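Side-chain contacts in C alpha-dehydrogenase (Sphingobium sp. SYK-6, PDB 4YAC), which binds NADH and, as a C alpha-dehydrogenase of the lignin beta-aryl ether cleavage pathway, probably oxidises the alpha-hydroxyl group of its substrate to a ketone: residues A[2-7]-A[241-246]; A[82-87]-A[131-136]; A[142-147]-A[155-160]; A[223-228]-A[250-255]. All blocks are in the same frame, centred on the assembly; numbering follows the deposited sequence.

Contact 1 (A[2-7]-A[241-246]); sequences QDLEGK and AVRNDR
Leu4 packs against Val242 and Arg243 in a small, partly buried side-chain contact between the N-terminal lead-in to strand 8-12 and the end of helix 231-243, without a hydrogen bond between the two segments. Leu4 CD1 lies over one face of the Arg243 guanidinium, offset toward the rim, at 4.0 Å from Arg243 NH1. The same methyl is 4.0 Å from Arg243 CG, so the extended arginine chain runs past it at an oblique angle. The other branch, Leu4 CD2, meets Val242 CG1 at 4.3 Å. Leu4 points at the helix from its CB onward; with CG beside the backbone N (chi1 -62°) its two methyls divide between Arg243 and Val242. The exposed Gln2 bends at chi2, and its OE1 comes to 3.4 Å from Arg243 O; both are acceptors, and this approach is not a bond. Inside 2-7, Lys7 reaches back and gives NZ to Gln2 O over 2.9 Å, nearly in line with the carbonyl. A type II turn from Leu4 to Lys7, with Gly6 at positive phi, directs the chain into strand 8-12. Across from it, Asp245 ends the helix in a Schellman motif, with Arg246 N bonded to Ala241 O over 2.8 Å. The pairing thus joins the approach to the first strand of a Rossmann fold with the helix that precedes its last strand, 248-249.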
loop_
_atom_site.group_PDB
_atom_site.type_symbol
_atom_site.label_atom_id
_atom_site.label_comp_id
_atom_site.label_asym_id
_atom_site.label_seq_id
_atom_site.Cartn_x
_atom_site.Cartn_y
_atom_site.Cartn_z
ATOM N N GLN A 2 -7.454 -8.227 -26.888
ATOM C CA GLN A 2 -8.498 -8.590 -27.843
ATOM C C GLN A 2 -8.522 -10.082 -28.127
ATOM O O GLN A 2 -7.601 -10.815 -27.751
ATOM C CB GLN A 2 -8.309 -7.814 -29.144
ATOM C CG GLN A 2 -9.552 -7.054 -29.572
ATOM C CD GLN A 2 -10.029 -6.057 -28.526
ATOM O OE1 GLN A 2 -9.329 -5.097 -28.200
ATOM N NE2 GLN A 2 -11.226 -6.284 -27.995
ATOM N N ASP A 3 -9.605 -10.508 -28.773
ATOM C CA ASP A 3 -9.778 -11.879 -29.245
ATOM C C ASP A 3 -9.563 -12.917 -28.141
ATOM O O ASP A 3 -8.799 -13.868 -28.306
ATOM C CB ASP A 3 -8.828 -12.147 -30.411
ATOM C CG ASP A 3 -9.137 -11.283 -31.620
ATOM O OD1 ASP A 3 -10.067 -11.628 -32.381
ATOM O OD2 ASP A 3 -8.443 -10.266 -31.820
ATOM N N LEU A 4 -10.263 -12.742 -27.025
ATOM C CA LEU A 4 -10.070 -13.583 -25.848
ATOM C C LEU A 4 -10.453 -15.044 -26.073
ATOM O O LEU A 4 -10.029 -15.914 -25.318
ATOM C CB LEU A 4 -10.875 -13.023 -24.673
ATOM C CG LEU A 4 -10.499 -11.618 -24.195
ATOM C CD1 LEU A 4 -11.421 -11.183 -23.067
ATOM C CD2 LEU A 4 -9.052 -11.560 -23.737
ATOM N N GLU A 5 -11.251 -15.318 -27.101
ATOM C CA GLU A 5 -11.693 -16.689 -27.358
ATOM C C GLU A 5 -10.505 -17.621 -27.581
ATOM O O GLU A 5 -9.667 -17.376 -28.445
ATOM C CB GLU A 5 -12.624 -16.752 -28.569
ATOM C CG GLU A 5 -13.144 -18.158 -28.847
ATOM C CD GLU A 5 -14.147 -18.201 -29.980
ATOM O OE1 GLU A 5 -14.254 -17.202 -30.721
ATOM O OE2 GLU A 5 -14.830 -19.234 -30.127
ATOM N N GLY A 6 -10.441 -18.685 -26.788
ATOM C CA GLY A 6 -9.384 -19.670 -26.913
ATOM C C GLY A 6 -8.117 -19.325 -26.152
ATOM O O GLY A 6 -7.216 -20.152 -26.028
ATOM N N LYS A 7 -8.032 -18.100 -25.645
ATOM C CA LYS A 7 -6.871 -17.701 -24.864
ATOM C C LYS A 7 -7.015 -18.229 -23.442
ATOM O O LYS A 7 -8.109 -18.599 -23.016
ATOM C CB LYS A 7 -6.701 -16.184 -24.880
ATOM C CG LYS A 7 -6.258 -15.657 -26.238
ATOM C CD LYS A 7 -5.899 -14.183 -26.215
ATOM C CE LYS A 7 -5.555 -13.701 -27.618
ATOM N NZ LYS A 7 -5.088 -12.292 -27.648
ATOM N N ALA A 241 -13.228 -4.440 -18.761
ATOM C CA ALA A 241 -11.985 -3.724 -18.481
ATOM C C ALA A 241 -10.795 -4.361 -19.196
ATOM O O ALA A 241 -9.919 -3.661 -19.704
ATOM C CB ALA A 241 -11.728 -3.678 -16.976
ATOM N N VAL A 242 -10.760 -5.689 -19.220
ATOM C CA VAL A 242 -9.695 -6.419 -19.899
ATOM C C VAL A 242 -9.730 -6.161 -21.406
ATOM O O VAL A 242 -8.697 -5.880 -22.016
ATOM C CB VAL A 242 -9.803 -7.936 -19.634
ATOM C CG1 VAL A 242 -8.795 -8.721 -20.478
ATOM C CG2 VAL A 242 -9.596 -8.229 -18.160
ATOM N N ARG A 243 -10.916 -6.260 -22.000
ATOM C CA ARG A 243 -11.079 -6.044 -23.437
ATOM C C ARG A 243 -10.603 -4.660 -23.851
ATOM O O ARG A 243 -9.947 -4.497 -24.884
ATOM C CB ARG A 243 -12.542 -6.210 -23.856
ATOM C CG ARG A 243 -13.066 -7.637 -23.865
ATOM C CD ARG A 243 -14.342 -7.714 -24.694
ATOM N NE ARG A 243 -15.134 -8.911 -24.429
ATOM C CZ ARG A 243 -14.952 -10.087 -25.023
ATOM N NH1 ARG A 243 -13.989 -10.249 -25.921
ATOM N NH2 ARG A 243 -15.739 -11.108 -24.712
ATOM N N ASN A 244 -10.944 -3.665 -23.040
ATOM C CA ASN A 244 -10.644 -2.275 -23.357
ATOM C C ASN A 244 -9.395 -1.765 -22.647
ATOM O O ASN A 244 -9.062 -0.581 -22.738
ATOM C CB ASN A 244 -11.844 -1.397 -23.011
ATOM C CG ASN A 244 -13.049 -1.702 -23.879
ATOM O OD1 ASN A 244 -13.139 -1.239 -25.015
ATOM N ND2 ASN A 244 -13.975 -2.492 -23.352
ATOM N N ASP A 245 -8.707 -2.665 -21.948
ATOM C CA ASP A 245 -7.419 -2.360 -21.334
ATOM C C ASP A 245 -7.518 -1.160 -20.388
ATOM O O ASP A 245 -6.739 -0.210 -20.486
ATOM C CB ASP A 245 -6.366 -2.105 -22.421
ATOM C CG ASP A 245 -4.945 -2.119 -21.882
ATOM O OD1 ASP A 245 -4.744 -2.540 -20.724
ATOM O OD2 ASP A 245 -4.027 -1.714 -22.624
ATOM N N ARG A 246 -8.484 -1.215 -19.477
ATOM C CA ARG A 246 -8.689 -0.156 -18.493
ATOM C C ARG A 246 -7.975 -0.480 -17.193
ATOM O O ARG A 246 -8.070 -1.599 -16.688
ATOM C CB ARG A 246 -10.176 0.045 -18.222
ATOM C CG ARG A 246 -10.986 0.321 -19.464
ATOM C CD ARG A 246 -12.230 1.112 -19.134
ATOM N NE ARG A 246 -13.060 1.308 -20.319
ATOM C CZ ARG A 246 -14.117 0.564 -20.634
ATOM N NH1 ARG A 246 -14.501 -0.431 -19.851
ATOM N NH2 ARG A 246 -14.803 0.822 -21.737
#

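Contact 2 (A[82-87]-A[131-136]); sequences FGPVDL and IERGQG
Pro84, just after one helix, faces Arg133, the last residue of another, their CA atoms 8.5 Å apart, while Asp86 and Gly136 come to 7.5 Å as both chains turn into neighbouring parts of the sheet. Gly83 and Gly134 each leave their helix with positive phi. Arg133 bridges the gap with an extended chain, CG anti to the backbone N (chi1 176°). Its NH1 donates to Asp86 OD1 over 2.9 Å at 154°, a salt bridge in which the oxygen is met from above the carboxylate plane; the carboxylate and guanidinium planes are 52° apart. Pro84 lies over one face of the guanidinium, with CB 3.6 Å from Arg133 NH1, and Gln135 CB lies over the opposite face, so the group is sandwiched between them, which restricts its rotation. Waters add bridges: water 1 links Val85 O to Arg133 NH1, and water 3 donates to Asp86 OD1 while accepting from Arg133 NH2 at 2.6 Å. Asp86 OD2 takes the backbone N of Val8, which ties the carboxylate to strand 8-12. With a guanidinium, waters and a main-chain N-H around it, the buried Asp86 carboxylate would be expected to stay ionised.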
loop_
_atom_site.group_PDB
_atom_site.type_symbol
_atom_site.label_atom_id
_atom_site.label_comp_id
_atom_site.label_asym_id
_atom_site.label_seq_id
_atom_site.Cartn_x
_atom_site.Cartn_y
_atom_site.Cartn_z
ATOM N N PHE A 82 -3.567 -26.413 -21.319
ATOM C CA PHE A 82 -4.143 -25.465 -22.274
ATOM C C PHE A 82 -3.073 -24.777 -23.112
ATOM O O PHE A 82 -3.096 -24.841 -24.338
ATOM C CB PHE A 82 -4.969 -24.398 -21.547
ATOM C CG PHE A 82 -6.256 -24.901 -20.947
ATOM C CD1 PHE A 82 -7.009 -25.885 -21.568
ATOM C CD2 PHE A 82 -6.725 -24.362 -19.760
ATOM C CE1 PHE A 82 -8.193 -26.328 -21.010
ATOM C CE2 PHE A 82 -7.906 -24.798 -19.198
ATOM C CZ PHE A 82 -8.642 -25.780 -19.818
ATOM N N GLY A 83 -2.148 -24.099 -22.442
ATOM C CA GLY A 83 -1.113 -23.339 -23.121
ATOM C C GLY A 83 -0.678 -22.179 -22.250
ATOM O O GLY A 83 -1.135 -22.066 -21.112
ATOM N N PRO A 84 0.200 -21.303 -22.771
ATOM C CA PRO A 84 0.712 -20.202 -21.942
ATOM C C PRO A 84 -0.397 -19.284 -21.443
ATOM O O PRO A 84 -1.361 -19.038 -22.167
ATOM C CB PRO A 84 1.654 -19.449 -22.890
ATOM C CG PRO A 84 1.960 -20.413 -23.994
ATOM C CD PRO A 84 0.735 -21.254 -24.142
ATOM N N VAL A 85 -0.259 -18.788 -20.217
ATOM C CA VAL A 85 -1.263 -17.909 -19.638
ATOM C C VAL A 85 -1.281 -16.568 -20.358
ATOM O O VAL A 85 -0.245 -15.912 -20.497
ATOM C CB VAL A 85 -1.010 -17.679 -18.135
ATOM C CG1 VAL A 85 -2.047 -16.720 -17.554
ATOM C CG2 VAL A 85 -1.036 -19.001 -17.391
ATOM N N ASP A 86 -2.465 -16.168 -20.810
ATOM C CA ASP A 86 -2.647 -14.878 -21.462
ATOM C C ASP A 86 -3.158 -13.839 -20.466
ATOM O O ASP A 86 -2.763 -12.677 -20.518
ATOM C CB ASP A 86 -3.623 -14.995 -22.630
ATOM C CG ASP A 86 -3.088 -15.863 -23.753
ATOM O OD1 ASP A 86 -2.122 -15.437 -24.423
ATOM O OD2 ASP A 86 -3.643 -16.963 -23.972
ATOM N N LEU A 87 -4.046 -14.275 -19.578
ATOM C CA LEU A 87 -4.671 -13.402 -18.591
ATOM C C LEU A 87 -4.488 -13.987 -17.203
ATOM O O LEU A 87 -4.911 -15.108 -16.939
ATOM C CB LEU A 87 -6.161 -13.222 -18.901
ATOM C CG LEU A 87 -7.037 -12.519 -17.853
ATOM C CD1 LEU A 87 -6.560 -11.099 -17.605
ATOM C CD2 LEU A 87 -8.487 -12.518 -18.313
ATOM N N ILE A 131 6.556 -12.071 -20.886
ATOM C CA ILE A 131 7.571 -11.256 -21.544
ATOM C C ILE A 131 8.425 -12.122 -22.463
ATOM O O ILE A 131 8.676 -11.764 -23.617
ATOM C CB ILE A 131 8.459 -10.526 -20.498
ATOM C CG1 ILE A 131 7.640 -9.433 -19.811
ATOM C CG2 ILE A 131 9.696 -9.913 -21.147
ATOM C CD1 ILE A 131 8.293 -8.840 -18.593
ATOM N N GLU A 132 8.848 -13.270 -21.950
ATOM C CA GLU A 132 9.703 -14.191 -22.692
ATOM C C GLU A 132 9.024 -14.685 -23.972
ATOM O O GLU A 132 9.679 -14.875 -25.003
ATOM C CB GLU A 132 10.087 -15.368 -21.790
ATOM C CG GLU A 132 10.685 -16.574 -22.502
ATOM C CD GLU A 132 11.045 -17.690 -21.539
ATOM O OE1 GLU A 132 10.729 -17.564 -20.335
ATOM O OE2 GLU A 132 11.644 -18.692 -21.982
ATOM N N ARG A 133 7.711 -14.878 -23.902
ATOM C CA ARG A 133 6.943 -15.394 -25.031
ATOM C C ARG A 133 6.740 -14.324 -26.104
ATOM O O ARG A 133 6.705 -14.626 -27.299
ATOM C CB ARG A 133 5.597 -15.925 -24.537
ATOM C CG ARG A 133 4.652 -16.407 -25.623
ATOM C CD ARG A 133 3.315 -16.775 -25.015
ATOM N NE ARG A 133 2.323 -17.131 -26.022
ATOM C CZ ARG A 133 1.010 -17.005 -25.856
ATOM N NH1 ARG A 133 0.521 -16.522 -24.722
ATOM N NH2 ARG A 133 0.184 -17.358 -26.830
ATOM N N GLY A 134 6.591 -13.077 -25.675
ATOM C CA GLY A 134 6.548 -11.957 -26.597
ATOM C C GLY A 134 5.236 -11.784 -27.339
ATOM O O GLY A 134 5.211 -11.163 -28.402
ATOM N N GLN A 135 4.150 -12.321 -26.785
ATOM C CA GLN A 135 2.830 -12.203 -27.405
ATOM C C GLN A 135 1.885 -11.364 -26.553
ATOM O O GLN A 135 0.666 -11.436 -26.707
ATOM C CB GLN A 135 2.210 -13.585 -27.639
ATOM C CG GLN A 135 3.016 -14.500 -28.550
ATOM C CD GLN A 135 3.119 -13.982 -29.972
ATOM O OE1 GLN A 135 2.413 -13.053 -30.364
ATOM N NE2 GLN A 135 4.001 -14.588 -30.756
ATOM N N GLY A 136 2.447 -10.569 -25.653
ATOM C CA GLY A 136 1.640 -9.727 -24.794
ATOM C C GLY A 136 0.913 -10.534 -23.738
ATOM O O GLY A 136 1.237 -11.694 -23.486
HETATM O O HOH W 1 1.547 -15.366 -22.503
HETATM O O HOH W 2 -1.392 -12.983 -24.697
HETATM O O HOH W 3 -2.281 -16.402 -26.909
#

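Contact 3 (A[142-147]-A[155-160]); sequences TASMSA and GIYCTT
The Tyr157 ring is met at its edge, by two serines: Ser146 OG lies in the ring plane, 3.5 Å from Tyr157 CE2, and Ser144 OG sits near that plane, 3.6 Å from the same carbon. Ser146 also touches the edge with CB, at 3.8 Å from Tyr157 CD2. Ser95, from another loop, touches Tyr157 as well. At the end of the ring, Ser144 CB comes to 3.4 Å from Tyr157 OH, and Ser144 OG is 3.5 Å from that hydroxyl. Tyr157 CG stands anti to its backbone N (chi1 -176°), which swings the ring out from the helix and along the 142-147 loop. Ser144 OG is held within its own segment: it accepts from Ser146 N over 2.9 Å at 168°, an ST turn that leads into the 3-10 segment 145-147 and fixes the rotation of the serine. On the residue after the tyrosine, Cys158 SG is 3.4 Å from Ser146 O. Ser144, Tyr157 and Lys161, one helical turn further on and touching Ser144, match the serine and the YxxxK motif of the short-chain dehydrogenases; the side chain of Tyr157 lies about 7 Å from the bound NADH, consistent with an active-site role. The loop follows strand 137-142, where Thr142 OG1 bonds to Thr91 OG1, and the tyrosine stands in the first turn of helix 155-174. Helix 105-133 packs on that turn through Met112 against Thr159, while Ser170 and Leu167 of the second subunit lie against Cys158 and Thr159.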
loop_
_atom_site.group_PDB
_atom_site.type_symbol
_atom_site.label_atom_id
_atom_site.label_comp_id
_atom_site.label_asym_id
_atom_site.label_seq_id
_atom_site.Cartn_x
_atom_site.Cartn_y
_atom_site.Cartn_z
ATOM N N THR A 142 -7.105 -7.861 -8.109
ATOM C CA THR A 142 -8.319 -7.503 -7.383
ATOM C C THR A 142 -7.941 -7.072 -5.982
ATOM O O THR A 142 -7.546 -7.892 -5.153
ATOM C CB THR A 142 -9.320 -8.671 -7.317
ATOM O OG1 THR A 142 -9.603 -9.137 -8.645
ATOM C CG2 THR A 142 -10.621 -8.241 -6.645
ATOM N N ALA A 143 -8.044 -5.773 -5.736
ATOM C CA ALA A 143 -7.773 -5.216 -4.422
ATOM C C ALA A 143 -9.099 -4.996 -3.700
ATOM O O ALA A 143 -9.797 -5.957 -3.395
ATOM C CB ALA A 143 -6.983 -3.924 -4.542
ATOM N N SER A 144 -9.454 -3.736 -3.464
ATOM C CA SER A 144 -10.615 -3.384 -2.663
ATOM C C SER A 144 -10.687 -1.869 -2.568
ATOM O O SER A 144 -9.688 -1.187 -2.801
ATOM C CB SER A 144 -10.516 -4.015 -1.267
ATOM O OG SER A 144 -11.419 -3.423 -0.358
ATOM N N MET A 145 -11.851 -1.328 -2.220
ATOM C CA MET A 145 -11.930 0.099 -1.941
ATOM C C MET A 145 -11.164 0.428 -0.660
ATOM O O MET A 145 -10.916 1.596 -0.362
ATOM C CB MET A 145 -13.385 0.556 -1.833
ATOM C CG MET A 145 -14.068 0.758 -3.180
ATOM S SD MET A 145 -13.206 1.922 -4.262
ATOM C CE MET A 145 -13.152 3.397 -3.244
ATOM N N SER A 146 -10.776 -0.604 0.086
ATOM C CA SER A 146 -9.896 -0.420 1.238
ATOM C C SER A 146 -8.489 -0.022 0.802
ATOM O O SER A 146 -7.638 0.272 1.638
ATOM C CB SER A 146 -9.833 -1.692 2.083
ATOM O OG SER A 146 -11.053 -1.904 2.768
ATOM N N ALA A 147 -8.243 -0.032 -0.508
ATOM C CA ALA A 147 -7.000 0.495 -1.053
ATOM C C ALA A 147 -7.065 2.022 -1.147
ATOM O O ALA A 147 -6.102 2.663 -1.568
ATOM C CB ALA A 147 -6.717 -0.112 -2.419
ATOM N N GLY A 155 -7.572 -2.563 9.798
ATOM C CA GLY A 155 -6.175 -2.167 9.715
ATOM C C GLY A 155 -5.274 -3.089 8.911
ATOM O O GLY A 155 -4.545 -2.637 8.027
ATOM N N ILE A 156 -5.305 -4.380 9.220
ATOM C CA ILE A 156 -4.486 -5.347 8.496
ATOM C C ILE A 156 -4.940 -5.428 7.045
ATOM O O ILE A 156 -4.133 -5.283 6.131
ATOM C CB ILE A 156 -4.546 -6.748 9.140
ATOM C CG1 ILE A 156 -3.966 -6.700 10.557
ATOM C CG2 ILE A 156 -3.770 -7.752 8.297
ATOM C CD1 ILE A 156 -4.037 -8.016 11.304
ATOM N N TYR A 157 -6.236 -5.652 6.846
ATOM C CA TYR A 157 -6.811 -5.765 5.509
ATOM C C TYR A 157 -6.451 -4.565 4.632
ATOM O O TYR A 157 -6.019 -4.725 3.491
ATOM C CB TYR A 157 -8.333 -5.912 5.616
ATOM C CG TYR A 157 -9.046 -6.124 4.302
ATOM C CD1 TYR A 157 -8.980 -7.341 3.642
ATOM C CD2 TYR A 157 -9.806 -5.112 3.737
ATOM C CE1 TYR A 157 -9.641 -7.541 2.444
ATOM C CE2 TYR A 157 -10.471 -5.301 2.541
ATOM C CZ TYR A 157 -10.386 -6.515 1.899
ATOM O OH TYR A 157 -11.048 -6.705 0.707
ATOM N N CYS A 158 -6.619 -3.366 5.181
ATOM C CA CYS A 158 -6.327 -2.127 4.471
ATOM C C CYS A 158 -4.859 -2.056 4.071
ATOM O O CYS A 158 -4.533 -1.678 2.943
ATOM C CB CYS A 158 -6.706 -0.930 5.349
ATOM S SG CYS A 158 -6.248 0.694 4.706
ATOM N N THR A 159 -3.977 -2.434 4.991
ATOM C CA THR A 159 -2.549 -2.438 4.708
ATOM C C THR A 159 -2.256 -3.326 3.495
ATOM O O THR A 159 -1.517 -2.920 2.601
ATOM C CB THR A 159 -1.728 -2.917 5.919
ATOM O OG1 THR A 159 -1.972 -2.044 7.028
ATOM C CG2 THR A 159 -0.243 -2.887 5.603
ATOM N N THR A 160 -2.854 -4.516 3.448
ATOM C CA THR A 160 -2.587 -5.442 2.341
ATOM C C THR A 160 -3.124 -4.926 1.012
ATOM O O THR A 160 -2.529 -5.171 -0.033
ATOM C CB THR A 160 -3.184 -6.861 2.575
ATOM O OG1 THR A 160 -4.617 -6.832 2.524
ATOM C CG2 THR A 160 -2.714 -7.448 3.900
#

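Contact 4 (A[223-228]-A[250-255]); sequences RVIEHG and LPYPEF
Apolar contacts carry the meeting of Ile225 with Tyr252 and Phe255. Ile225 points from helix 217-228 into the 250-255 loop, and its chain crosses the tyrosine at about a right angle. Its CG1 lies 3.4 Å from Tyr252 CE1, and its CB 4.2 Å from the same Tyr252 CE1. The terminal CD1 is modelled too close to the ring for its exact place to be trusted. The other branch, CG2, reaches Phe255 CZ at 4.4 Å, so one isoleucine fork spans two rings. Pro251 CG lies over one face of the tyrosine ring, 3.9 Å above its plane. Phe255 also meets the ring of Phe218, with the planes about 35° apart. In the short-chain dehydrogenase fold, the chain after strand 180-185, up to helix 231-243, typically forms the variable substrate-binding region, and helix 217-228 lies within it. Backbone bonds shape the loop: Pro251 is the centre of an inverse gamma turn, in which Tyr252 N gives a weak bond to Leu250 O. Phe255 N then bonds to Tyr252 O over 3.2 Å. Polar links lead outward: Tyr252 OH takes a weak hydrogen bond from Gly188 N, and Glu254 OE2 forms a salt bridge with Arg282 NE of the second subunit.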
loop_
_atom_site.group_PDB
_atom_site.type_symbol
_atom_site.label_atom_id
_atom_site.label_comp_id
_atom_site.label_asym_id
_atom_site.label_seq_id
_atom_site.Cartn_x
_atom_site.Cartn_y
_atom_site.Cartn_z
ATOM N N ARG A 223 -22.747 -0.306 1.980
ATOM C CA ARG A 223 -23.805 -1.273 2.260
ATOM C C ARG A 223 -24.766 -1.420 1.078
ATOM O O ARG A 223 -25.236 -2.521 0.792
ATOM C CB ARG A 223 -24.580 -0.873 3.517
ATOM C CG ARG A 223 -25.585 -1.919 3.977
ATOM C CD ARG A 223 -25.502 -2.152 5.479
ATOM N NE ARG A 223 -26.459 -3.156 5.934
ATOM C CZ ARG A 223 -26.275 -4.470 5.843
ATOM N NH1 ARG A 223 -25.165 -4.960 5.302
ATOM N NH2 ARG A 223 -27.207 -5.303 6.288
ATOM N N VAL A 224 -25.047 -0.317 0.392
ATOM C CA VAL A 224 -25.969 -0.338 -0.739
ATOM C C VAL A 224 -25.395 -1.134 -1.921
ATOM O O VAL A 224 -26.135 -1.852 -2.593
ATOM C CB VAL A 224 -26.327 1.099 -1.188
ATOM C CG1 VAL A 224 -27.081 1.094 -2.519
ATOM C CG2 VAL A 224 -27.160 1.792 -0.114
ATOM N N ILE A 225 -24.091 -1.016 -2.174
ATOM C CA ILE A 225 -23.473 -1.798 -3.253
ATOM C C ILE A 225 -23.364 -3.256 -2.809
ATOM O O ILE A 225 -23.608 -4.159 -3.612
ATOM C CB ILE A 225 -22.053 -1.236 -3.718
ATOM C CG1 ILE A 225 -21.144 -2.339 -4.321
ATOM C CG2 ILE A 225 -21.340 -0.457 -2.613
ATOM C CD1 ILE A 225 -19.694 -2.304 -3.875
ATOM N N GLU A 226 -22.996 -3.488 -1.549
ATOM C CA GLU A 226 -22.874 -4.849 -1.019
ATOM C C GLU A 226 -24.104 -5.684 -1.347
ATOM O O GLU A 226 -24.004 -6.875 -1.638
ATOM C CB GLU A 226 -22.678 -4.839 0.502
ATOM C CG GLU A 226 -21.293 -4.441 0.972
ATOM C CD GLU A 226 -21.095 -4.656 2.462
ATOM O OE1 GLU A 226 -21.071 -5.827 2.895
ATOM O OE2 GLU A 226 -20.963 -3.656 3.198
ATOM N N HIS A 227 -25.261 -5.036 -1.304
ATOM C CA HIS A 227 -26.537 -5.715 -1.464
ATOM C C HIS A 227 -26.937 -5.898 -2.926
ATOM O O HIS A 227 -27.797 -6.724 -3.239
ATOM C CB HIS A 227 -27.611 -4.937 -0.712
ATOM C CG HIS A 227 -27.494 -5.058 0.773
ATOM N ND1 HIS A 227 -28.017 -4.127 1.644
ATOM C CD2 HIS A 227 -26.914 -6.009 1.542
ATOM C CE1 HIS A 227 -27.760 -4.500 2.885
ATOM N NE2 HIS A 227 -27.093 -5.638 2.851
ATOM N N GLY A 228 -26.307 -5.131 -3.810
ATOM C CA GLY A 228 -26.542 -5.249 -5.238
ATOM C C GLY A 228 -25.417 -5.978 -5.947
ATOM O O GLY A 228 -25.521 -6.289 -7.135
ATOM N N LEU A 250 -13.101 0.920 -10.962
ATOM C CA LEU A 250 -13.739 1.391 -9.740
ATOM C C LEU A 250 -15.195 1.736 -10.046
ATOM O O LEU A 250 -15.544 2.907 -10.168
ATOM C CB LEU A 250 -13.008 2.623 -9.190
ATOM C CG LEU A 250 -11.479 2.634 -9.245
ATOM C CD1 LEU A 250 -10.960 4.052 -9.093
ATOM C CD2 LEU A 250 -10.898 1.742 -8.177
ATOM N N PRO A 251 -16.053 0.718 -10.179
ATOM C CA PRO A 251 -17.388 0.987 -10.727
ATOM C C PRO A 251 -18.386 1.559 -9.712
ATOM O O PRO A 251 -19.530 1.108 -9.652
ATOM C CB PRO A 251 -17.823 -0.392 -11.230
ATOM C CG PRO A 251 -17.149 -1.352 -10.327
ATOM C CD PRO A 251 -15.841 -0.717 -9.919
ATOM N N TYR A 252 -17.958 2.562 -8.948
ATOM C CA TYR A 252 -18.805 3.170 -7.923
ATOM C C TYR A 252 -18.686 4.694 -7.921
ATOM O O TYR A 252 -17.873 5.253 -7.184
ATOM C CB TYR A 252 -18.443 2.616 -6.543
ATOM C CG TYR A 252 -18.297 1.117 -6.543
ATOM C CD1 TYR A 252 -19.390 0.297 -6.776
ATOM C CD2 TYR A 252 -17.065 0.522 -6.326
ATOM C CE1 TYR A 252 -19.260 -1.071 -6.792
ATOM C CE2 TYR A 252 -16.927 -0.851 -6.333
ATOM C CZ TYR A 252 -18.030 -1.642 -6.566
ATOM O OH TYR A 252 -17.912 -3.010 -6.575
ATOM N N PRO A 253 -19.501 5.372 -8.746
ATOM C CA PRO A 253 -19.460 6.839 -8.811
ATOM C C PRO A 253 -19.812 7.501 -7.475
ATOM O O PRO A 253 -19.542 8.689 -7.295
ATOM C CB PRO A 253 -20.505 7.182 -9.881
ATOM C CG PRO A 253 -20.737 5.921 -10.637
ATOM C CD PRO A 253 -20.474 4.800 -9.693
ATOM N N GLU A 254 -20.402 6.738 -6.559
ATOM C CA GLU A 254 -20.743 7.244 -5.231
ATOM C C GLU A 254 -19.531 7.779 -4.489
ATOM O O GLU A 254 -19.581 8.838 -3.865
ATOM C CB GLU A 254 -21.365 6.148 -4.372
ATOM C CG GLU A 254 -22.511 5.424 -4.992
ATOM C CD GLU A 254 -22.101 4.149 -5.697
ATOM O OE1 GLU A 254 -21.323 4.227 -6.665
ATOM O OE2 GLU A 254 -22.560 3.068 -5.272
ATOM N N PHE A 255 -18.447 7.016 -4.552
ATOM C CA PHE A 255 -17.266 7.280 -3.747
ATOM C C PHE A 255 -16.494 8.505 -4.233
ATOM O O PHE A 255 -15.506 8.904 -3.616
ATOM C CB PHE A 255 -16.360 6.043 -3.748
ATOM C CG PHE A 255 -16.993 4.823 -3.120
ATOM C CD1 PHE A 255 -17.805 4.942 -2.004
ATOM C CD2 PHE A 255 -16.779 3.559 -3.649
ATOM C CE1 PHE A 255 -18.386 3.828 -1.426
ATOM C CE2 PHE A 255 -17.359 2.440 -3.074
ATOM C CZ PHE A 255 -18.162 2.576 -1.962
#

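Overall arrangement
Contacts 1 and 2, with centres 13 Å apart, lie on the same side of the chain's centre and touch where Lys7 and Val242 pack on Asp86 and Leu87. Contacts 3 and 4, centres 16 Å apart, meet through Met145 and Phe255, and both touch the second subunit; contact 4 lies opposite contact 2, with centres about 34 Å apart. Along the chain, contacts 2, 3 and 4 follow in series. Contact 1 encloses contacts 2 and 3 and crosses contact 4, since 241-246 falls between 223-228 and 250-255. All flank one parallel Rossmann sheet: contacts 1 and 2 tie helix ends to strand approaches, whereas contacts 3 and 4 lie toward the cofactor and the dimer interface.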